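Side-chain contacts in Iron(III) ABC transporter, periplasmic iron-compound-binding protein (Vibrio cholerae, PDB 3TEF), which probably binds ferric catecholate siderophores in the periplasm and hands them to an ABC transporter for iron uptake: residues Ala143-Ile148 with Lys183-Ser188; Gln111-Ser116 with Ala263-Lys268; Ser180-Lys183 with Ser188-Val191; Ala159-Ser164 with Thr170-Asn175. All blocks are in the same frame, centred on the assembly; numbering follows the deposited sequence.

Contact 1 (Ala143-Ile148 with Lys183-Ser188)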
loop_
_atom_site.group_PDB
_atom_site.type_symbol
_atom_site.label_atom_id
_atom_site.label_comp_id
_atom_site.label_asym_id
_atom_site.label_seq_id
_atom_site.Cartn_x
_atom_site.Cartn_y
_atom_site.Cartn_z
ATOM N N ALA A 143 -1.687 -10.839 14.670
ATOM C CA ALA A 143 -0.758 -11.285 15.702
ATOM C C ALA A 143 0.650 -10.779 15.421
ATOM O O ALA A 143 1.394 -10.437 16.345
ATOM C CB ALA A 143 -0.773 -12.809 15.829
ATOM N N GLN A 144 0.995 -10.731 14.139
ATOM C CA GLN A 144 2.289 -10.238 13.679
ATOM C C GLN A 144 2.454 -8.740 13.961
ATOM O O GLN A 144 3.490 -8.309 14.476
ATOM C CB GLN A 144 2.468 -10.539 12.186
ATOM C CG GLN A 144 2.584 -12.035 11.848
ATOM C CD GLN A 144 2.496 -12.327 10.353
ATOM O OE1 GLN A 144 1.692 -11.731 9.632
ATOM N NE2 GLN A 144 3.336 -13.247 9.879
ATOM N N PHE A 145 1.436 -7.956 13.619
ATOM C CA PHE A 145 1.413 -6.541 13.968
ATOM C C PHE A 145 1.591 -6.345 15.465
ATOM O O PHE A 145 2.389 -5.516 15.901
ATOM C CB PHE A 145 0.101 -5.886 13.538
ATOM C CG PHE A 145 0.117 -5.352 12.124
ATOM C CD1 PHE A 145 0.684 -4.116 11.841
ATOM C CD2 PHE A 145 -0.439 -6.084 11.089
ATOM C CE1 PHE A 145 0.699 -3.620 10.535
ATOM C CE2 PHE A 145 -0.431 -5.598 9.789
ATOM C CZ PHE A 145 0.142 -4.367 9.509
ATOM N N LYS A 146 0.827 -7.100 16.249
ATOM C CA LYS A 146 0.821 -6.916 17.696
ATOM C C LYS A 146 2.197 -7.211 18.283
ATOM O O LYS A 146 2.671 -6.498 19.175
ATOM C CB LYS A 146 -0.239 -7.809 18.347
ATOM C CG LYS A 146 -1.673 -7.471 17.962
ATOM C CD LYS A 146 -2.079 -6.092 18.449
ATOM C CE LYS A 146 -3.509 -5.732 18.016
ATOM N NZ LYS A 146 -4.532 -6.713 18.498
ATOM N N SER A 147 2.838 -8.261 17.782
ATOM C CA SER A 147 4.148 -8.656 18.286
ATOM C C SER A 147 5.210 -7.594 17.983
ATOM O O SER A 147 5.993 -7.224 18.857
ATOM C CB SER A 147 4.562 -10.016 17.720
ATOM O OG SER A 147 4.731 -9.948 16.315
ATOM N N ILE A 148 5.219 -7.090 16.751
ATOM C CA ILE A 148 6.165 -6.047 16.368
ATOM C C ILE A 148 5.975 -4.788 17.198
ATOM O O ILE A 148 6.942 -4.189 17.672
ATOM C CB ILE A 148 6.005 -5.660 14.884
ATOM C CG1 ILE A 148 6.384 -6.837 13.988
ATOM C CG2 ILE A 148 6.834 -4.422 14.576
ATOM C CD1 ILE A 148 5.865 -6.717 12.566
ATOM N N LYS A 183 1.655 3.967 13.894
ATOM C CA LYS A 183 0.398 3.607 14.543
ATOM C C LYS A 183 0.226 2.104 14.752
ATOM O O LYS A 183 -0.441 1.671 15.696
ATOM C CB LYS A 183 -0.794 4.177 13.769
ATOM C CG LYS A 183 -0.769 5.690 13.633
ATOM C CD LYS A 183 -2.113 6.252 13.186
ATOM C CE LYS A 183 -2.031 7.766 13.018
ATOM N NZ LYS A 183 -3.357 8.367 12.697
ATOM N N ASP A 184 0.822 1.310 13.873
ATOM C CA ASP A 184 0.644 -0.140 13.921
ATOM C C ASP A 184 1.882 -0.886 14.356
ATOM O O ASP A 184 1.783 -1.854 15.084
ATOM C CB ASP A 184 0.177 -0.671 12.568
ATOM C CG ASP A 184 -1.104 -0.019 12.108
ATOM O OD1 ASP A 184 -2.025 0.142 12.935
ATOM O OD2 ASP A 184 -1.189 0.349 10.920
ATOM N N PHE A 185 3.047 -0.441 13.902
ATOM C CA PHE A 185 4.281 -1.155 14.179
ATOM C C PHE A 185 4.988 -0.625 15.424
ATOM O O PHE A 185 5.968 -1.213 15.887
ATOM C CB PHE A 185 5.195 -1.100 12.958
ATOM C CG PHE A 185 4.738 -1.971 11.819
ATOM C CD1 PHE A 185 4.449 -3.312 12.025
ATOM C CD2 PHE A 185 4.579 -1.448 10.544
ATOM C CE1 PHE A 185 4.035 -4.125 10.981
ATOM C CE2 PHE A 185 4.157 -2.258 9.486
ATOM C CZ PHE A 185 3.893 -3.596 9.700
ATOM N N GLY A 186 4.502 0.503 15.935
ATOM C CA GLY A 186 4.903 0.986 17.245
ATOM C C GLY A 186 6.150 1.844 17.351
ATOM O O GLY A 186 6.667 2.048 18.453
ATOM N N PHE A 187 6.649 2.353 16.230
ATOM C CA PHE A 187 7.752 3.303 16.285
ATOM C C PHE A 187 7.214 4.669 16.683
ATOM O O PHE A 187 6.035 4.961 16.496
ATOM C CB PHE A 187 8.430 3.429 14.919
ATOM C CG PHE A 187 9.283 2.258 14.543
ATOM C CD1 PHE A 187 10.549 2.100 15.079
ATOM C CD2 PHE A 187 8.836 1.332 13.611
ATOM C CE1 PHE A 187 11.336 1.033 14.722
ATOM C CE2 PHE A 187 9.626 0.255 13.240
ATOM C CZ PHE A 187 10.880 0.106 13.791
ATOM N N SER A 188 8.081 5.516 17.225
ATOM C CA SER A 188 7.732 6.922 17.386
ATOM C C SER A 188 8.448 7.706 16.285
ATOM O O SER A 188 9.431 7.228 15.717
ATOM C CB SER A 188 8.127 7.432 18.778
ATOM O OG SER A 188 9.530 7.358 18.967
#
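Phe-185 leans its ring against Phe-145 and Ile-148, two residues on the buried flank of helix 131-154. Its CG is anti to the carbonyl carbon (chi1 -73°), which carries the ring toward that helix, and the contact can be followed outward from there. Phe-185 CB comes first, 4.0 Å from Ile-148 CG2. Beyond CG, Phe-185 CD1 faces both branch ends of Ile-148, 3.7 Å from CG2 and equally far from the isoleucine CD1. At Phe-185 CE1 the surroundings change: Ile-148 CD1 is 3.5 Å away, and the ring of Phe-145 begins. The outermost atom, Phe-185 CZ, lies 3.3 Å from Phe-145 CE1, which stands over one face of the Phe-185 ring. The two rings are nearly parallel, 13° apart, with centroids separated by 4.7 Å, yet so displaced that they hardly overlap. Asp-184 packs its CB against the Phe-145 ring, 3.6 Å from Phe-145 CD1, while its OD2 turns elsewhere to accept a hydrogen bond from Trp-114 N. The Trp-114 ring in turn stacks on Phe-145. Aromatic and aliphatic packing thus seats the end of helix 180-184 on helix 131-154, which is consistent with the long helix that joins the two lobes in class III periplasmic binding proteins.

Contact 2 (Gln111-Ser116 with Ala263-Lys268)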
loop_
_atom_site.group_PDB
_atom_site.type_symbol
_atom_site.label_atom_id
_atom_site.label_comp_id
_atom_site.label_asym_id
_atom_site.label_seq_id
_atom_site.Cartn_x
_atom_site.Cartn_y
_atom_site.Cartn_z
ATOM N N GLN A 111 -7.356 6.714 10.642
ATOM C CA GLN A 111 -7.633 5.554 11.498
ATOM C C GLN A 111 -6.438 4.604 11.589
ATOM O O GLN A 111 -6.343 3.791 12.511
ATOM C CB GLN A 111 -8.904 4.818 11.064
ATOM C CG GLN A 111 -8.981 4.507 9.594
ATOM C CD GLN A 111 -10.320 3.905 9.205
ATOM O OE1 GLN A 111 -10.986 4.385 8.282
ATOM N NE2 GLN A 111 -10.725 2.855 9.913
ATOM N N GLY A 112 -5.516 4.724 10.640
ATOM C CA GLY A 112 -4.307 3.919 10.655
ATOM C C GLY A 112 -4.341 2.813 9.620
ATOM O O GLY A 112 -5.397 2.251 9.322
ATOM N N TYR A 113 -3.167 2.489 9.087
ATOM C CA TYR A 113 -3.064 1.484 8.030
ATOM C C TYR A 113 -3.741 0.145 8.364
ATOM O O TYR A 113 -4.561 -0.354 7.589
ATOM C CB TYR A 113 -1.602 1.231 7.657
ATOM C CG TYR A 113 -1.472 0.146 6.613
ATOM C CD1 TYR A 113 -1.633 0.441 5.257
ATOM C CD2 TYR A 113 -1.207 -1.175 6.979
ATOM C CE1 TYR A 113 -1.533 -0.543 4.296
ATOM C CE2 TYR A 113 -1.100 -2.176 6.019
ATOM C CZ TYR A 113 -1.267 -1.847 4.681
ATOM O OH TYR A 113 -1.188 -2.807 3.715
ATOM N N TRP A 114 -3.398 -0.450 9.500
ATOM C CA TRP A 114 -3.889 -1.804 9.773
ATOM C C TRP A 114 -5.385 -1.868 10.101
ATOM O O TRP A 114 -6.103 -2.728 9.581
ATOM C CB TRP A 114 -3.020 -2.528 10.820
ATOM C CG TRP A 114 -3.470 -3.938 11.154
ATOM C CD1 TRP A 114 -3.642 -4.463 12.413
ATOM C CD2 TRP A 114 -3.814 -4.989 10.237
ATOM N NE1 TRP A 114 -4.071 -5.762 12.329
ATOM C CE2 TRP A 114 -4.182 -6.116 11.003
ATOM C CE3 TRP A 114 -3.846 -5.092 8.836
ATOM C CZ2 TRP A 114 -4.570 -7.332 10.429
ATOM C CZ3 TRP A 114 -4.239 -6.298 8.259
ATOM C CH2 TRP A 114 -4.600 -7.403 9.058
ATOM N N GLU A 115 -5.872 -0.944 10.926
ATOM C CA GLU A 115 -7.306 -0.916 11.212
ATOM C C GLU A 115 -8.103 -0.721 9.926
ATOM O O GLU A 115 -9.098 -1.403 9.703
ATOM C CB GLU A 115 -7.660 0.168 12.237
ATOM C CG GLU A 115 -6.949 0.026 13.578
ATOM C CD GLU A 115 -7.515 -1.086 14.441
ATOM O OE1 GLU A 115 -8.304 -1.906 13.918
ATOM O OE2 GLU A 115 -7.175 -1.135 15.648
ATOM N N SER A 116 -7.656 0.187 9.062
ATOM C CA SER A 116 -8.386 0.424 7.824
ATOM C C SER A 116 -8.232 -0.714 6.820
ATOM O O SER A 116 -9.189 -1.069 6.140
ATOM C CB SER A 116 -8.034 1.787 7.193
ATOM O OG SER A 116 -6.680 1.840 6.792
ATOM N N ALA A 263 1.188 -1.368 -3.756
ATOM C CA ALA A 263 0.129 -2.356 -3.589
ATOM C C ALA A 263 -0.584 -2.117 -2.275
ATOM O O ALA A 263 -0.650 -2.985 -1.399
ATOM C CB ALA A 263 0.717 -3.778 -3.632
ATOM N N ILE A 264 -1.133 -0.917 -2.152
ATOM C CA ILE A 264 -1.713 -0.468 -0.890
ATOM C C ILE A 264 -2.804 -1.406 -0.380
ATOM O O ILE A 264 -3.774 -1.702 -1.079
ATOM C CB ILE A 264 -2.268 0.945 -1.058
ATOM C CG1 ILE A 264 -1.124 1.924 -1.354
ATOM C CG2 ILE A 264 -3.065 1.353 0.175
ATOM C CD1 ILE A 264 -1.597 3.269 -1.909
ATOM N N SER A 265 -2.629 -1.864 0.856
ATOM C CA SER A 265 -3.581 -2.742 1.524
ATOM C C SER A 265 -3.683 -4.147 0.912
ATOM O O SER A 265 -4.602 -4.899 1.223
ATOM C CB SER A 265 -4.962 -2.081 1.650
ATOM O OG SER A 265 -4.909 -0.960 2.530
ATOM N N GLY A 266 -2.719 -4.519 0.071
ATOM C CA GLY A 266 -2.716 -5.864 -0.460
ATOM C C GLY A 266 -2.515 -6.879 0.649
ATOM O O GLY A 266 -1.984 -6.551 1.714
ATOM N N VAL A 267 -2.940 -8.113 0.404
ATOM C CA VAL A 267 -2.638 -9.207 1.335
ATOM C C VAL A 267 -1.141 -9.550 1.341
ATOM O O VAL A 267 -0.483 -9.494 2.392
ATOM C CB VAL A 267 -3.525 -10.436 1.057
ATOM C CG1 VAL A 267 -3.059 -11.659 1.862
ATOM C CG2 VAL A 267 -5.000 -10.093 1.337
ATOM N N LYS A 268 -0.592 -9.864 0.172
ATOM C CA LYS A 268 0.835 -10.169 0.071
ATOM C C LYS A 268 1.647 -8.945 0.470
ATOM O O LYS A 268 2.691 -9.062 1.108
ATOM C CB LYS A 268 1.217 -10.591 -1.349
ATOM C CG LYS A 268 0.425 -11.768 -1.890
ATOM C CD LYS A 268 0.535 -12.967 -0.994
ATOM C CE LYS A 268 -0.078 -14.197 -1.646
ATOM N NZ LYS A 268 0.404 -15.450 -0.993
HETATM O O HOH W 1 0.423 -1.460 1.693
#
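The ring of Tyr-113 is the flat group that bridges this contact, and Ser-265 OG approaches it obliquely, 3.8 Å from Tyr-113 CE1. Ala-107 and Met-273 also touch the tyrosine side chain, and Ser-180 packs on its CB. With CG anti to the backbone N (chi1 177°), the side chain of Tyr-113 extends from the first turn of its helix, and its hydroxyl arrives at the main chain of Ser-265: Tyr-113 OH is 3.2 Å from Ser-265 CA and 3.3 Å from Ser-265 N. A water mediates between the same two groups, lying 2.9 Å from Tyr-113 OH and accepting a hydrogen bond from Ser-265 N at 3.2 Å. The hydroxyl is also hydrogen-bonded to Thr-270 OG1, so this buried group has Thr-270 and the water as partners.

Ser-265 has its own constraints. It occupies the third position of a type II turn running from Ala-263 to Gly-266, closed by the bond from Gly-266 N to Ala-263 O (3.0 Å), and it adopts the left-handed backbone conformation (phi 68°) expected there. Its OG pairs with Thr-117 OG1 and its carbonyl with Trp-121 NE1, tying the turn to helix 113-128 at two further points. Both segments lead into helices, Gly-112 being the N-cap of helix 113-128 and Gly-266 that of helix 267-279; the turn links the latter to helix 257-262, while helix 180-184 lies against the tyrosine and strand 102-104 is only a short loop away from Ala-107.

Contact 3 (Ser180-Lys183 with Ser188-Val191)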
loop_
_atom_site.group_PDB
_atom_site.type_symbol
_atom_site.label_atom_id
_atom_site.label_comp_id
_atom_site.label_asym_id
_atom_site.label_seq_id
_atom_site.Cartn_x
_atom_site.Cartn_y
_atom_site.Cartn_z
ATOM N N SER A 180 1.341 3.136 9.114
ATOM C CA SER A 180 1.633 1.811 9.672
ATOM C C SER A 180 2.873 1.803 10.563
ATOM O O SER A 180 2.886 1.171 11.628
ATOM C CB SER A 180 1.830 0.812 8.539
ATOM O OG SER A 180 2.837 1.297 7.674
ATOM N N VAL A 181 3.915 2.500 10.119
ATOM C CA VAL A 181 5.185 2.543 10.832
ATOM C C VAL A 181 4.998 2.970 12.289
ATOM O O VAL A 181 5.621 2.407 13.194
ATOM C CB VAL A 181 6.178 3.506 10.154
ATOM C CG1 VAL A 181 7.447 3.641 10.983
ATOM C CG2 VAL A 181 6.528 3.009 8.738
ATOM N N TYR A 182 4.135 3.956 12.498
ATOM C CA TYR A 182 3.995 4.594 13.804
ATOM C C TYR A 182 2.787 4.083 14.579
ATOM O O TYR A 182 2.881 3.795 15.775
ATOM C CB TYR A 182 3.940 6.116 13.619
ATOM C CG TYR A 182 5.159 6.594 12.872
ATOM C CD1 TYR A 182 6.397 6.597 13.491
ATOM C CD2 TYR A 182 5.092 6.968 11.531
ATOM C CE1 TYR A 182 7.530 6.985 12.827
ATOM C CE2 TYR A 182 6.239 7.358 10.846
ATOM C CZ TYR A 182 7.453 7.365 11.505
ATOM O OH TYR A 182 8.609 7.753 10.864
ATOM N N LYS A 183 1.655 3.967 13.894
ATOM C CA LYS A 183 0.398 3.607 14.543
ATOM C C LYS A 183 0.226 2.104 14.752
ATOM O O LYS A 183 -0.441 1.671 15.696
ATOM C CB LYS A 183 -0.794 4.177 13.769
ATOM C CG LYS A 183 -0.769 5.690 13.633
ATOM C CD LYS A 183 -2.113 6.252 13.186
ATOM C CE LYS A 183 -2.031 7.766 13.018
ATOM N NZ LYS A 183 -3.357 8.367 12.697
ATOM N N SER A 188 8.081 5.516 17.225
ATOM C CA SER A 188 7.732 6.922 17.386
ATOM C C SER A 188 8.448 7.706 16.285
ATOM O O SER A 188 9.431 7.228 15.717
ATOM C CB SER A 188 8.127 7.432 18.778
ATOM O OG SER A 188 9.530 7.358 18.967
ATOM N N GLU A 189 7.951 8.896 15.970
ATOM C CA GLU A 189 8.579 9.717 14.940
ATOM C C GLU A 189 9.863 10.352 15.463
ATOM O O GLU A 189 9.863 10.963 16.534
ATOM C CB GLU A 189 7.631 10.818 14.476
ATOM C CG GLU A 189 6.297 10.359 13.909
ATOM C CD GLU A 189 5.428 11.548 13.522
ATOM O OE1 GLU A 189 5.759 12.670 13.938
ATOM O OE2 GLU A 189 4.428 11.383 12.803
ATOM N N THR A 190 10.954 10.218 14.713
ATOM C CA THR A 190 12.188 10.916 15.058
ATOM C C THR A 190 11.869 12.393 15.177
ATOM O O THR A 190 12.117 13.010 16.209
ATOM C CB THR A 190 13.292 10.740 13.998
ATOM O OG1 THR A 190 13.575 9.350 13.817
ATOM C CG2 THR A 190 14.565 11.446 14.436
ATOM N N VAL A 191 11.309 12.963 14.118
ATOM C CA VAL A 191 10.791 14.322 14.198
ATOM C C VAL A 191 9.325 14.372 13.795
ATOM O O VAL A 191 8.951 13.927 12.711
ATOM C CB VAL A 191 11.633 15.351 13.387
ATOM C CG1 VAL A 191 12.600 14.662 12.446
ATOM C CG2 VAL A 191 10.720 16.358 12.655
#
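Tyr-182 and Glu-189 form the tight half of this contact, with the glutamate methylene placed squarely on the aromatic ring. Glu-189 CG lies 3.8 Å from the centroid of the Tyr-182 ring and 14° off its normal, a clear CH-pi interaction. Val-181 CG1 occupies the opposite face, 3.7 Å above the plane of the Tyr-182 ring, so the ring is sandwiched between two aliphatic carbons, one from its own helix and one from the strand. At the edge, close to the ring plane, the carbonyl oxygen of Ser-188 is 3.5 Å from Tyr-182 CE1, and the same carbon is 3.6 Å from Glu-189 CA. The tyrosine CG is anti to the carbonyl carbon (chi1 -56°), aiming the ring at the strand, and the far end of the side chain is secured by a hydrogen bond between Tyr-182 OH and the carbonyl oxygen of Ala-159. Beyond CG the glutamate is extended, with its carboxylate plane turned 80° from the ring. Its OE1 accepts a hydrogen bond from Val-193 N, which probably helps to hold CG over the ring; the approach of Ala-174 N to OE2 is unusually short and its length doubtful.

The loose side belongs to Ser-188, whose side chain sets out away from the helix and stays partly exposed. The whole is a compact helix-turn-strand unit, in which helix 180-184, with its wider pi-type turn, leads into strand 188-189, which runs parallel to strand 158-165 in the mixed sheet of an alpha/beta lobe.

Contact 4 (Ala159-Ser164 with Thr170-Asn175); sequences AMLVMS and TTFGAN
Strands 158-165 and 168-172 form a beta hairpin, antiparallel with a marked twist (the short segments' directions are 140° apart), in which Met-163 and Thr-170 make a regular hydrogen-bonded pair, Met-163 N donating to Thr-170 O at 2.8 Å and Thr-170 N returning a bond to Met-163 O, and Val-162 and Thr-171 follow as a non-hydrogen-bonded pair.

On one face of the hairpin are the side chains of Leu-161, Met-163, Thr-170 and Phe-172. The Phe-172 ring is approached obliquely by both hydrophobic residues: Leu-161 CD1 lies 4.0 Å from Phe-172 CD2, and Met-163 CB 3.9 Å from Phe-172 CE2. The methionine sulfur adds an oblique Met-aromatic contact, with Met-163 SD 5.4 Å from the Phe-172 centroid. Phe-178 extends this apolar cluster by packing edge-to-face with Phe-172, and Leu-217 of strand 215-220 touches Leu-161. Thr-170 OG1, on the same face, is hydrogen-bonded to a water at 2.8 Å.

The opposite face bears Val-162 and Thr-171, and there the threonine reaches across the strands. Its hydroxyl acts where the backbone pairing fades: the bond from Phe-172 N to Leu-161 O is weak, at 3.5 Å, and a second water takes over, accepting from Leu-161 N and donating to Phe-172 O. With OG1 anti to the backbone N (chi1 -169°), the threonine faces the same carbonyl: Thr-171 OG1 donates to Leu-161 O at 2.9 Å, with a C=O...OG1 angle of 150°.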
loop_
_atom_site.group_PDB
_atom_site.type_symbol
_atom_site.label_atom_id
_atom_site.label_comp_id
_atom_site.label_asym_id
_atom_site.label_seq_id
_atom_site.Cartn_x
_atom_site.Cartn_y
_atom_site.Cartn_z
ATOM N N ALA A 159 11.757 6.273 14.525
ATOM C CA ALA A 159 12.118 5.943 13.156
ATOM C C ALA A 159 11.815 7.130 12.269
ATOM O O ALA A 159 10.852 7.869 12.501
ATOM C CB ALA A 159 11.364 4.723 12.669
ATOM N N MET A 160 12.648 7.303 11.253
ATOM C CA MET A 160 12.413 8.308 10.241
ATOM C C MET A 160 12.118 7.557 8.958
ATOM O O MET A 160 12.847 6.629 8.598
ATOM C CB MET A 160 13.652 9.182 10.064
ATOM C CG MET A 160 13.493 10.268 9.018
ATOM S SD MET A 160 14.982 11.260 8.815
ATOM C CE MET A 160 15.024 12.121 10.388
ATOM N N LEU A 161 11.033 7.929 8.295
ATOM C CA LEU A 161 10.661 7.307 7.033
ATOM C C LEU A 161 11.070 8.273 5.934
ATOM O O LEU A 161 10.628 9.410 5.926
ATOM C CB LEU A 161 9.149 7.058 6.990
ATOM C CG LEU A 161 8.512 6.236 5.857
ATOM C CD1 LEU A 161 8.659 6.914 4.480
ATOM C CD2 LEU A 161 9.041 4.814 5.810
ATOM N N VAL A 162 11.933 7.818 5.033
ATOM C CA VAL A 162 12.423 8.665 3.950
ATOM C C VAL A 162 12.110 8.014 2.623
ATOM O O VAL A 162 12.399 6.838 2.423
ATOM C CB VAL A 162 13.942 8.900 4.048
ATOM C CG1 VAL A 162 14.428 9.773 2.886
ATOM C CG2 VAL A 162 14.288 9.559 5.371
ATOM N N MET A 163 11.529 8.785 1.710
ATOM C CA MET A 163 11.334 8.305 0.350
ATOM C C MET A 163 12.322 9.017 -0.553
ATOM O O MET A 163 12.605 10.188 -0.351
ATOM C CB MET A 163 9.907 8.581 -0.121
ATOM C CG MET A 163 9.666 8.127 -1.547
ATOM S SD MET A 163 7.922 8.131 -1.941
ATOM C CE MET A 163 7.643 6.391 -2.139
ATOM N N SER A 164 12.863 8.297 -1.527
ATOM C CA SER A 164 13.774 8.879 -2.509
ATOM C C SER A 164 13.182 8.723 -3.902
ATOM O O SER A 164 12.761 7.635 -4.291
ATOM C CB SER A 164 15.149 8.218 -2.434
ATOM O OG SER A 164 16.003 8.648 -3.487
ATOM N N THR A 170 12.104 12.893 0.647
ATOM C CA THR A 170 10.947 13.405 1.377
ATOM C C THR A 170 10.716 12.552 2.614
ATOM O O THR A 170 11.159 11.402 2.681
ATOM C CB THR A 170 9.674 13.405 0.508
ATOM O OG1 THR A 170 9.469 12.101 -0.042
ATOM C CG2 THR A 170 9.800 14.416 -0.639
ATOM N N THR A 171 10.052 13.136 3.607
ATOM C CA THR A 171 9.751 12.409 4.831
ATOM C C THR A 171 8.246 12.414 5.110
ATOM O O THR A 171 7.518 13.320 4.693
ATOM C CB THR A 171 10.555 12.950 6.032
ATOM O OG1 THR A 171 10.424 12.048 7.144
ATOM C CG2 THR A 171 10.076 14.337 6.442
ATOM N N PHE A 172 7.791 11.372 5.798
ATOM C CA PHE A 172 6.381 11.155 6.077
ATOM C C PHE A 172 6.276 10.739 7.535
ATOM O O PHE A 172 7.162 10.048 8.037
ATOM C CB PHE A 172 5.857 10.001 5.221
ATOM C CG PHE A 172 5.820 10.291 3.746
ATOM C CD1 PHE A 172 4.622 10.603 3.128
ATOM C CD2 PHE A 172 6.973 10.226 2.971
ATOM C CE1 PHE A 172 4.569 10.861 1.772
ATOM C CE2 PHE A 172 6.925 10.490 1.606
ATOM C CZ PHE A 172 5.722 10.804 1.009
ATOM N N GLY A 173 5.190 11.125 8.197
ATOM C CA GLY A 173 5.000 10.786 9.599
ATOM C C GLY A 173 3.785 9.917 9.879
ATOM O O GLY A 173 3.281 9.221 8.990
ATOM N N ALA A 174 3.294 9.980 11.117
ATOM C CA ALA A 174 2.242 9.076 11.581
ATOM C C ALA A 174 0.904 9.258 10.869
ATOM O O ALA A 174 0.113 8.318 10.771
ATOM C CB ALA A 174 2.058 9.209 13.089
ATOM N N ASN A 175 0.640 10.470 10.392
ATOM C CA ASN A 175 -0.635 10.762 9.755
ATOM C C ASN A 175 -0.511 10.835 8.244
ATOM O O ASN A 175 -1.080 11.705 7.586
ATOM C CB ASN A 175 -1.229 12.038 10.344
ATOM C CG ASN A 175 -1.536 11.891 11.829
ATOM O OD1 ASN A 175 -2.148 10.909 12.248
ATOM N ND2 ASN A 175 -1.087 12.851 12.629
HETATM O O HOH W 2 9.390 9.980 9.557
HETATM O O HOH W 3 10.835 11.585 -2.438
#

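The four contacts form a connected series. Contacts 3 and 4 are closest, with centres about 8 Å apart, and both reach the mixed sheet, where strands 188-189 and 158-165 are neighbours. Contacts 1 and 3, with centres about 10 Å apart, use the same helix, 180-184, whose far end is set against helix 131-154. Contact 2, its centre about 13 Å from that of contact 1, is closer to the centre of the molecule. Along the sequence 111-116 comes first and 263-268 last, and the segments of contacts 1, 3 and 4 all fall between. Helix 180-184 also touches contact 2 through Tyr-113, so it lies between the mixed sheet and helices 131-154 and 113-128 of this probably siderophore-binding, two-lobed protein.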